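Local coordinates for protein cobalamin biosynthesis precorrin-6Y methylase (CbiE) (Archaeoglobus fulgidus, PDB 2BB3) that probably methylates a precorrin intermediate on the pathway to adenosylcobalamin, with S-adenosyl-L-methionine as the methyl donor, at residues C32-I43 and E120-V128; F74-E84 and L104-V115. One frame throughout, in Å; residues are numbered along the deposited sequence.

Overall arrangement
The two contacts approach strand 23-28 of the parallel sheet from opposite faces: I43 and E120 of interaction 1 touch W25 and V27, while M83, L104 and L108 of interaction 2 touch I24 and I26. Their centres are about 22 Å apart. Interaction 2 lies within the parallel-sheet domain; interaction 1 starts on it and follows the connection toward the mixed-sheet half and the bound S-adenosyl-L-homocysteine. It is buried, an amide and a carboxylate held against aliphatic groups, with no hydrogen bond between its segments. Interaction 2 lies further out and is mostly aliphatic, with charged groups toward solvent; it joins two helix-bearing connections that fall, in sequence, between the segments of interaction 1. Both reach the second subunit.

Interaction 1: C32-I43 and E120-V128; sequences CRGQTTERAKEI and EPAISSVQV. With SAH (S-adenosyl-L-homocysteine), chain C.
The carboxamide of Q35 has I123 against one face, I123 CG2 lying 3.5 Å from both Q35 OE1 and NE2, while C32 N reaches Q35 OE1 at 2.8 Å from the opposite side, 48° out of the carbonyl plane. T31 N gives OE1 a second bond, and two N-H donors probably fix which end of the amide is oxygen. The other flat groups meet less neatly: the guanidinium of R39 and the carboxylate of E120 are turned 61° apart, and E120 OE1 lies 4.1 Å from R39 NH1, well out of the guanidinium plane. Charges attract here without a hydrogen bond. E120 CG stands anti to its backbone N (chi1 -176°), and a bend at the next bond brings the carboxylate across the R39 chain at about a right angle, R39 CD being 3.7 Å from E120 OE1. E120 OE2 is buried without a partner in the model. Further along, S124 and Q127 form a capping box that opens helix 125-133. S125 N binds the ligand O of SAH at 3.0 Å, almost straight, with S125 OG as a second donor; S125 CB lies over the adenine, 3.5 Å from its C5. V128 packs on C32, which is disulfide-bonded to C188. I43 and E120 close against W25 and V27 of strand 23-28, and E38 and K41 on helix 38-46 form salt bridges with K41 and E38 of the second subunit.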
# COMPACT_ATOMS: atom_id res chain seq x y z
N CYS A 32 -10.85 -5.79 2.66
CA CYS A 32 -11.51 -7.02 3.10
C CYS A 32 -11.89 -6.87 4.57
O CYS A 32 -11.42 -5.95 5.24
CB CYS A 32 -10.54 -8.18 2.96
SG CYS A 32 -9.68 -8.09 1.36
N ARG A 33 -12.72 -7.77 5.06
CA ARG A 33 -13.14 -7.73 6.45
C ARG A 33 -11.93 -8.08 7.32
O ARG A 33 -11.15 -8.97 6.97
CB ARG A 33 -14.27 -8.73 6.70
CG ARG A 33 -15.60 -8.35 6.02
CD ARG A 33 -16.20 -7.09 6.65
NE ARG A 33 -16.95 -6.29 5.69
CZ ARG A 33 -18.27 -6.35 5.51
NH1 ARG A 33 -19.02 -7.18 6.22
NH2 ARG A 33 -18.84 -5.56 4.60
N GLY A 34 -11.77 -7.37 8.43
CA GLY A 34 -10.66 -7.63 9.33
C GLY A 34 -9.33 -7.08 8.84
O GLY A 34 -8.27 -7.71 9.03
N GLN A 35 -9.37 -5.91 8.21
CA GLN A 35 -8.15 -5.28 7.71
C GLN A 35 -7.97 -3.91 8.31
O GLN A 35 -7.08 -3.17 7.92
CB GLN A 35 -8.15 -5.21 6.20
CG GLN A 35 -7.83 -6.54 5.55
CD GLN A 35 -7.55 -6.42 4.08
OE1 GLN A 35 -8.18 -5.63 3.39
NE2 GLN A 35 -6.61 -7.22 3.59
N THR A 36 -8.83 -3.58 9.27
CA THR A 36 -8.76 -2.31 9.97
C THR A 36 -7.64 -2.41 11.01
O THR A 36 -7.39 -3.50 11.55
CB THR A 36 -10.09 -2.01 10.67
OG1 THR A 36 -9.92 -0.96 11.62
CG2 THR A 36 -10.63 -3.26 11.35
N THR A 37 -6.96 -1.30 11.29
CA THR A 37 -5.86 -1.29 12.25
C THR A 37 -6.27 -0.76 13.62
O THR A 37 -7.19 0.06 13.73
CB THR A 37 -4.66 -0.45 11.74
OG1 THR A 37 -5.04 0.92 11.61
CG2 THR A 37 -4.19 -0.98 10.39
N GLU A 38 -5.58 -1.23 14.66
CA GLU A 38 -5.86 -0.83 16.03
C GLU A 38 -5.92 0.69 16.17
O GLU A 38 -6.70 1.22 16.95
CB GLU A 38 -4.80 -1.38 16.99
CG GLU A 38 -4.37 -2.81 16.70
CD GLU A 38 -3.48 -3.41 17.79
OE1 GLU A 38 -2.71 -2.65 18.43
OE2 GLU A 38 -3.55 -4.65 18.00
N ARG A 39 -5.08 1.39 15.41
CA ARG A 39 -5.09 2.84 15.50
C ARG A 39 -6.34 3.40 14.83
O ARG A 39 -6.93 4.36 15.33
CB ARG A 39 -3.82 3.41 14.87
CG ARG A 39 -3.47 4.80 15.38
CD ARG A 39 -2.10 5.25 14.89
NE ARG A 39 -1.74 6.58 15.36
CZ ARG A 39 -0.70 7.27 14.91
NH1 ARG A 39 0.08 6.75 13.96
NH2 ARG A 39 -0.45 8.48 15.39
N ALA A 40 -6.74 2.80 13.72
CA ALA A 40 -7.94 3.25 13.03
C ALA A 40 -9.17 3.13 13.95
O ALA A 40 -9.97 4.05 14.05
CB ALA A 40 -8.16 2.44 11.75
N LYS A 41 -9.29 2.00 14.64
CA LYS A 41 -10.42 1.77 15.53
C LYS A 41 -10.43 2.77 16.68
O LYS A 41 -11.48 3.26 17.07
CB LYS A 41 -10.38 0.34 16.09
CG LYS A 41 -10.47 -0.73 15.01
CD LYS A 41 -10.31 -2.13 15.58
CE LYS A 41 -9.87 -3.10 14.48
NZ LYS A 41 -9.91 -4.53 14.92
N GLU A 42 -9.25 3.07 17.22
CA GLU A 42 -9.17 4.02 18.32
C GLU A 42 -9.63 5.39 17.85
O GLU A 42 -10.43 6.05 18.52
CB GLU A 42 -7.74 4.07 18.86
CG GLU A 42 -7.25 2.73 19.40
CD GLU A 42 -5.79 2.77 19.84
OE1 GLU A 42 -5.25 1.70 20.22
OE2 GLU A 42 -5.19 3.87 19.81
N ILE A 43 -9.15 5.80 16.68
CA ILE A 43 -9.55 7.08 16.11
C ILE A 43 -11.06 7.05 15.92
O ILE A 43 -11.75 7.99 16.30
CB ILE A 43 -8.85 7.31 14.72
CG1 ILE A 43 -7.37 7.62 14.93
CG2 ILE A 43 -9.51 8.46 13.99
CD1 ILE A 43 -6.54 7.47 13.69
N GLU A 120 -4.73 8.18 8.19
CA GLU A 120 -4.42 6.88 8.77
C GLU A 120 -4.57 5.86 7.65
O GLU A 120 -5.67 5.64 7.16
CB GLU A 120 -5.37 6.49 9.91
CG GLU A 120 -4.99 5.15 10.59
CD GLU A 120 -3.57 5.18 11.15
OE1 GLU A 120 -3.11 6.29 11.50
OE2 GLU A 120 -2.92 4.11 11.26
N PRO A 121 -3.46 5.21 7.24
CA PRO A 121 -3.41 4.19 6.18
C PRO A 121 -4.21 2.93 6.45
O PRO A 121 -4.44 2.57 7.59
CB PRO A 121 -1.93 3.83 6.09
CG PRO A 121 -1.22 4.97 6.78
CD PRO A 121 -2.14 5.35 7.89
N ALA A 122 -4.63 2.25 5.39
CA ALA A 122 -5.34 0.98 5.53
C ALA A 122 -4.93 0.15 4.31
O ALA A 122 -4.20 0.63 3.46
CB ALA A 122 -6.85 1.21 5.55
N ILE A 123 -5.39 -1.09 4.22
CA ILE A 123 -5.04 -1.94 3.09
C ILE A 123 -5.88 -1.64 1.85
O ILE A 123 -7.11 -1.65 1.90
CB ILE A 123 -5.11 -3.42 3.53
CG1 ILE A 123 -3.88 -3.67 4.43
CG2 ILE A 123 -5.14 -4.36 2.32
CD1 ILE A 123 -4.04 -4.78 5.35
N SER A 124 -5.20 -1.35 0.74
CA SER A 124 -5.88 -0.99 -0.50
C SER A 124 -6.14 -2.16 -1.42
O SER A 124 -5.55 -3.23 -1.28
CB SER A 124 -5.07 0.07 -1.25
OG SER A 124 -3.83 -0.46 -1.69
N SER A 125 -7.02 -1.93 -2.39
CA SER A 125 -7.35 -2.97 -3.35
C SER A 125 -6.08 -3.22 -4.16
O SER A 125 -5.88 -4.31 -4.72
CB SER A 125 -8.51 -2.52 -4.26
OG SER A 125 -8.22 -1.30 -4.91
N VAL A 126 -5.24 -2.20 -4.22
CA VAL A 126 -3.98 -2.33 -4.92
C VAL A 126 -3.13 -3.38 -4.23
O VAL A 126 -2.56 -4.26 -4.88
CB VAL A 126 -3.21 -0.98 -4.98
CG1 VAL A 126 -1.70 -1.24 -5.29
CG2 VAL A 126 -3.82 -0.09 -6.07
N GLN A 127 -3.05 -3.32 -2.90
CA GLN A 127 -2.28 -4.31 -2.16
C GLN A 127 -2.85 -5.71 -2.28
O GLN A 127 -2.11 -6.69 -2.41
CB GLN A 127 -2.22 -3.93 -0.67
CG GLN A 127 -1.24 -2.84 -0.35
CD GLN A 127 -1.45 -2.29 1.03
OE1 GLN A 127 -2.33 -1.46 1.24
NE2 GLN A 127 -0.66 -2.78 1.99
N VAL A 128 -4.18 -5.81 -2.22
CA VAL A 128 -4.80 -7.12 -2.33
C VAL A 128 -4.50 -7.73 -3.70
O VAL A 128 -4.17 -8.91 -3.79
CB VAL A 128 -6.33 -7.01 -2.07
CG1 VAL A 128 -7.02 -8.32 -2.37
CG2 VAL A 128 -6.56 -6.63 -0.61
N SAH C . -9.09 3.93 -1.71
CA SAH C . -9.33 2.74 -2.42
CB SAH C . -9.56 3.01 -3.90
CG SAH C . -10.67 3.92 -4.42
SD SAH C . -10.64 4.42 -6.12
C SAH C . -8.22 1.80 -2.11
O SAH C . -8.48 0.73 -2.49
OXT SAH C . -7.20 2.16 -1.58
C5' SAH C . -11.80 3.13 -6.47
C4' SAH C . -11.27 2.02 -7.36
O4' SAH C . -10.52 1.08 -6.70
C3' SAH C . -12.28 1.29 -8.19
O3' SAH C . -12.67 1.94 -9.32
C2' SAH C . -11.53 0.04 -8.47
O2' SAH C . -10.78 0.13 -9.60
C1' SAH C . -10.62 -0.13 -7.31
N9 SAH C . -11.19 -1.03 -6.34
C8 SAH C . -11.66 -0.68 -5.18
N7 SAH C . -12.05 -1.70 -4.50
C5 SAH C . -11.84 -2.74 -5.22
C6 SAH C . -12.06 -4.06 -4.98
N6 SAH C . -12.59 -4.51 -3.90
N1 SAH C . -11.73 -4.92 -5.92
C2 SAH C . -11.19 -4.49 -7.06
N3 SAH C . -10.98 -3.21 -7.26
C4 SAH C . -11.31 -2.34 -6.37

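Interaction 2: F74-E84 and L104-V115; sequences FKGDEIRRIME and LGRVLREIAEDV
I79, R80 and M83 of helix 76-88 pack on I111 and its neighbours, joining two successive beta-alpha-beta crossovers of the parallel-sheet domain: 68-70 to 91-95, and 91-95 to 116-120. Apolar contacts dominate. I111 sends three groups across: CD1 reaches I79 CG2 at 3.5 Å, CG2 touches the selenium of M83 (present as selenomethionine) at 3.9 Å, and CG1 lies over the centre of the R80 guanidinium, 4.0 Å above its plane. With an alanine here, I79 CG2 and the selenium would each probably lose their closest aliphatic neighbour, leaving a gap, and the R80 guanidinium would be freer to turn. L108 meets the far end of M83 with CD2, 3.9 Å from M83 CE, while L104 brings its CD2 to the edge of the F74 ring, near the ring plane; L104 and L108 also rest on I26 of strand 23-28.

Polar contacts are few and lie toward solvent. R80 NH2 gives E110 O one weak, bent hydrogen bond, 3.3 Å long. Two acidic side chains come near each other where the segments end, E84 OE2 and D114 OD2 being 4.3 Å apart, which is likely to be mildly unfavourable.

The tightest packing is at V115, whose chi1 of 19° is far from staggered: its CG1 presses to 3.4 Å from M83 CG, closer than usual for two carbons.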
# COMPACT_ATOMS: atom_id res chain seq x y z
N PHE A 74 -18.35 13.75 -2.96
CA PHE A 74 -16.98 13.81 -2.47
C PHE A 74 -16.20 14.96 -3.09
O PHE A 74 -14.97 14.92 -3.15
CB PHE A 74 -16.25 12.49 -2.75
CG PHE A 74 -16.66 11.38 -1.83
CD1 PHE A 74 -17.87 10.71 -2.01
CD2 PHE A 74 -15.84 11.00 -0.77
CE1 PHE A 74 -18.26 9.70 -1.14
CE2 PHE A 74 -16.22 9.99 0.10
CZ PHE A 74 -17.43 9.34 -0.08
N LYS A 75 -16.91 15.98 -3.55
CA LYS A 75 -16.28 17.14 -4.18
C LYS A 75 -15.73 18.09 -3.12
O LYS A 75 -15.96 17.92 -1.93
CB LYS A 75 -17.26 17.88 -5.10
CG LYS A 75 -17.80 17.05 -6.28
CD LYS A 75 -16.70 16.25 -6.96
CE LYS A 75 -17.16 15.66 -8.28
NZ LYS A 75 -17.29 16.71 -9.34
N GLY A 76 -15.00 19.11 -3.58
CA GLY A 76 -14.41 20.07 -2.66
C GLY A 76 -15.34 20.67 -1.62
O GLY A 76 -15.06 20.60 -0.42
N ASP A 77 -16.45 21.22 -2.11
CA ASP A 77 -17.48 21.84 -1.29
C ASP A 77 -17.93 20.97 -0.12
O ASP A 77 -18.07 21.44 1.02
CB ASP A 77 -18.69 22.16 -2.17
CG ASP A 77 -19.02 21.02 -3.13
OD1 ASP A 77 -18.19 20.72 -4.01
OD2 ASP A 77 -20.11 20.43 -2.99
N GLU A 78 -18.13 19.69 -0.40
CA GLU A 78 -18.60 18.74 0.58
C GLU A 78 -17.50 18.45 1.61
O GLU A 78 -17.77 18.31 2.80
CB GLU A 78 -19.05 17.44 -0.10
CG GLU A 78 -19.50 16.33 0.87
CD GLU A 78 -20.65 16.76 1.77
OE1 GLU A 78 -20.43 17.00 2.98
OE2 GLU A 78 -21.80 16.87 1.27
N ILE A 79 -16.25 18.36 1.15
CA ILE A 79 -15.15 18.09 2.08
C ILE A 79 -14.84 19.34 2.89
O ILE A 79 -14.39 19.26 4.03
CB ILE A 79 -13.86 17.58 1.34
CG1 ILE A 79 -13.95 16.07 1.10
CG2 ILE A 79 -12.63 17.77 2.21
CD1 ILE A 79 -15.18 15.61 0.37
N ARG A 80 -15.10 20.51 2.30
CA ARG A 80 -14.87 21.76 3.02
C ARG A 80 -15.84 21.85 4.20
O ARG A 80 -15.45 22.25 5.30
CB ARG A 80 -15.08 22.98 2.10
CG ARG A 80 -13.92 23.28 1.17
CD ARG A 80 -13.98 24.71 0.60
NE ARG A 80 -13.07 24.85 -0.52
CZ ARG A 80 -13.21 24.22 -1.69
NH1 ARG A 80 -14.24 23.41 -1.88
NH2 ARG A 80 -12.30 24.37 -2.65
N ARG A 81 -17.09 21.47 3.96
CA ARG A 81 -18.11 21.50 5.01
C ARG A 81 -17.62 20.63 6.16
O ARG A 81 -17.43 21.13 7.28
CB ARG A 81 -19.44 20.96 4.47
CG ARG A 81 -20.65 21.27 5.35
CD ARG A 81 -21.98 20.73 4.79
NE ARG A 81 -22.22 21.15 3.41
CZ ARG A 81 -21.94 20.40 2.34
NH1 ARG A 81 -21.43 19.19 2.51
NH2 ARG A 81 -22.16 20.86 1.12
N ILE A 82 -17.41 19.35 5.88
CA ILE A 82 -16.92 18.39 6.87
C ILE A 82 -15.72 18.96 7.61
O ILE A 82 -15.60 18.84 8.83
CB ILE A 82 -16.46 17.07 6.18
CG1 ILE A 82 -17.65 16.38 5.53
CG2 ILE A 82 -15.78 16.17 7.20
CD1 ILE A 82 -17.29 15.10 4.81
N MSE A 83 -14.84 19.59 6.85
CA MSE A 83 -13.62 20.20 7.36
C MSE A 83 -13.91 21.22 8.46
O MSE A 83 -13.40 21.10 9.57
CB MSE A 83 -12.87 20.86 6.20
CG MSE A 83 -11.36 20.87 6.32
SE MSE A 83 -10.54 20.29 4.67
CE MSE A 83 -10.76 18.40 4.92
N GLU A 84 -14.74 22.20 8.15
CA GLU A 84 -15.07 23.24 9.13
C GLU A 84 -15.79 22.68 10.35
O GLU A 84 -15.57 23.14 11.47
CB GLU A 84 -15.91 24.34 8.48
CG GLU A 84 -15.80 25.70 9.17
CD GLU A 84 -14.36 26.18 9.31
OE1 GLU A 84 -13.65 26.25 8.28
OE2 GLU A 84 -13.94 26.48 10.45
N LEU A 104 -8.70 11.23 -1.75
CA LEU A 104 -9.03 12.64 -1.65
C LEU A 104 -7.84 13.58 -1.83
O LEU A 104 -8.02 14.77 -1.91
CB LEU A 104 -9.69 12.90 -0.28
CG LEU A 104 -11.02 12.18 -0.05
CD1 LEU A 104 -11.53 12.49 1.35
CD2 LEU A 104 -12.05 12.59 -1.10
N GLY A 105 -6.64 13.04 -1.91
CA GLY A 105 -5.45 13.87 -2.06
C GLY A 105 -5.62 15.10 -2.94
O GLY A 105 -5.36 16.23 -2.51
N ARG A 106 -6.04 14.87 -4.18
CA ARG A 106 -6.23 15.93 -5.16
C ARG A 106 -7.10 17.09 -4.70
O ARG A 106 -6.66 18.23 -4.71
CB ARG A 106 -6.81 15.35 -6.44
CG ARG A 106 -5.84 14.52 -7.25
CD ARG A 106 -6.59 13.81 -8.36
NE ARG A 106 -5.75 13.60 -9.54
CZ ARG A 106 -6.23 13.19 -10.71
NH1 ARG A 106 -5.41 13.03 -11.75
NH2 ARG A 106 -7.53 12.95 -10.85
N VAL A 107 -8.34 16.82 -4.31
CA VAL A 107 -9.18 17.92 -3.89
C VAL A 107 -8.68 18.56 -2.61
O VAL A 107 -8.89 19.74 -2.41
CB VAL A 107 -10.65 17.49 -3.74
CG1 VAL A 107 -11.10 16.81 -5.03
CG2 VAL A 107 -10.82 16.58 -2.56
N LEU A 108 -8.00 17.79 -1.77
CA LEU A 108 -7.45 18.36 -0.53
C LEU A 108 -6.49 19.50 -0.89
O LEU A 108 -6.53 20.56 -0.27
CB LEU A 108 -6.72 17.29 0.31
CG LEU A 108 -7.55 16.26 1.09
CD1 LEU A 108 -6.63 15.30 1.83
CD2 LEU A 108 -8.49 16.97 2.07
N ARG A 109 -5.65 19.28 -1.90
CA ARG A 109 -4.71 20.31 -2.32
C ARG A 109 -5.42 21.58 -2.78
O ARG A 109 -4.82 22.65 -2.81
CB ARG A 109 -3.80 19.79 -3.43
CG ARG A 109 -2.90 18.66 -2.97
CD ARG A 109 -1.94 18.21 -4.05
NE ARG A 109 -1.47 16.86 -3.78
CZ ARG A 109 -1.81 15.80 -4.50
NH1 ARG A 109 -2.61 15.94 -5.55
NH2 ARG A 109 -1.38 14.59 -4.16
N GLU A 110 -6.69 21.47 -3.15
CA GLU A 110 -7.47 22.63 -3.59
C GLU A 110 -8.20 23.33 -2.46
O GLU A 110 -8.96 24.27 -2.69
CB GLU A 110 -8.51 22.22 -4.63
CG GLU A 110 -7.94 21.76 -5.94
CD GLU A 110 -9.02 21.53 -6.97
OE1 GLU A 110 -8.78 21.84 -8.15
OE2 GLU A 110 -10.11 21.03 -6.61
N ILE A 111 -7.99 22.89 -1.23
CA ILE A 111 -8.69 23.50 -0.12
C ILE A 111 -7.79 24.37 0.75
O ILE A 111 -6.69 23.95 1.11
CB ILE A 111 -9.38 22.41 0.74
CG1 ILE A 111 -10.36 21.63 -0.14
CG2 ILE A 111 -10.08 23.04 1.93
CD1 ILE A 111 -10.95 20.40 0.52
N ALA A 112 -8.24 25.59 1.04
CA ALA A 112 -7.48 26.52 1.88
C ALA A 112 -7.53 25.96 3.29
O ALA A 112 -8.51 26.12 4.02
CB ALA A 112 -8.09 27.90 1.82
N GLU A 113 -6.43 25.30 3.65
CA GLU A 113 -6.25 24.60 4.91
C GLU A 113 -6.21 25.38 6.22
O GLU A 113 -5.17 25.92 6.60
CB GLU A 113 -4.95 23.79 4.80
CG GLU A 113 -4.74 22.77 5.91
CD GLU A 113 -5.34 21.42 5.58
OE1 GLU A 113 -6.56 21.35 5.28
OE2 GLU A 113 -4.59 20.42 5.61
N ASP A 114 -7.33 25.44 6.94
CA ASP A 114 -7.32 26.10 8.25
C ASP A 114 -7.16 24.95 9.25
O ASP A 114 -6.16 24.88 9.97
CB ASP A 114 -8.63 26.84 8.53
CG ASP A 114 -8.69 27.39 9.96
OD1 ASP A 114 -7.68 27.98 10.40
OD2 ASP A 114 -9.74 27.22 10.63
N VAL A 115 -8.14 24.06 9.28
CA VAL A 115 -8.09 22.88 10.13
C VAL A 115 -7.05 21.92 9.55
O VAL A 115 -6.90 21.82 8.33
CB VAL A 115 -9.50 22.21 10.23
CG1 VAL A 115 -10.37 22.67 9.09
CG2 VAL A 115 -9.39 20.70 10.22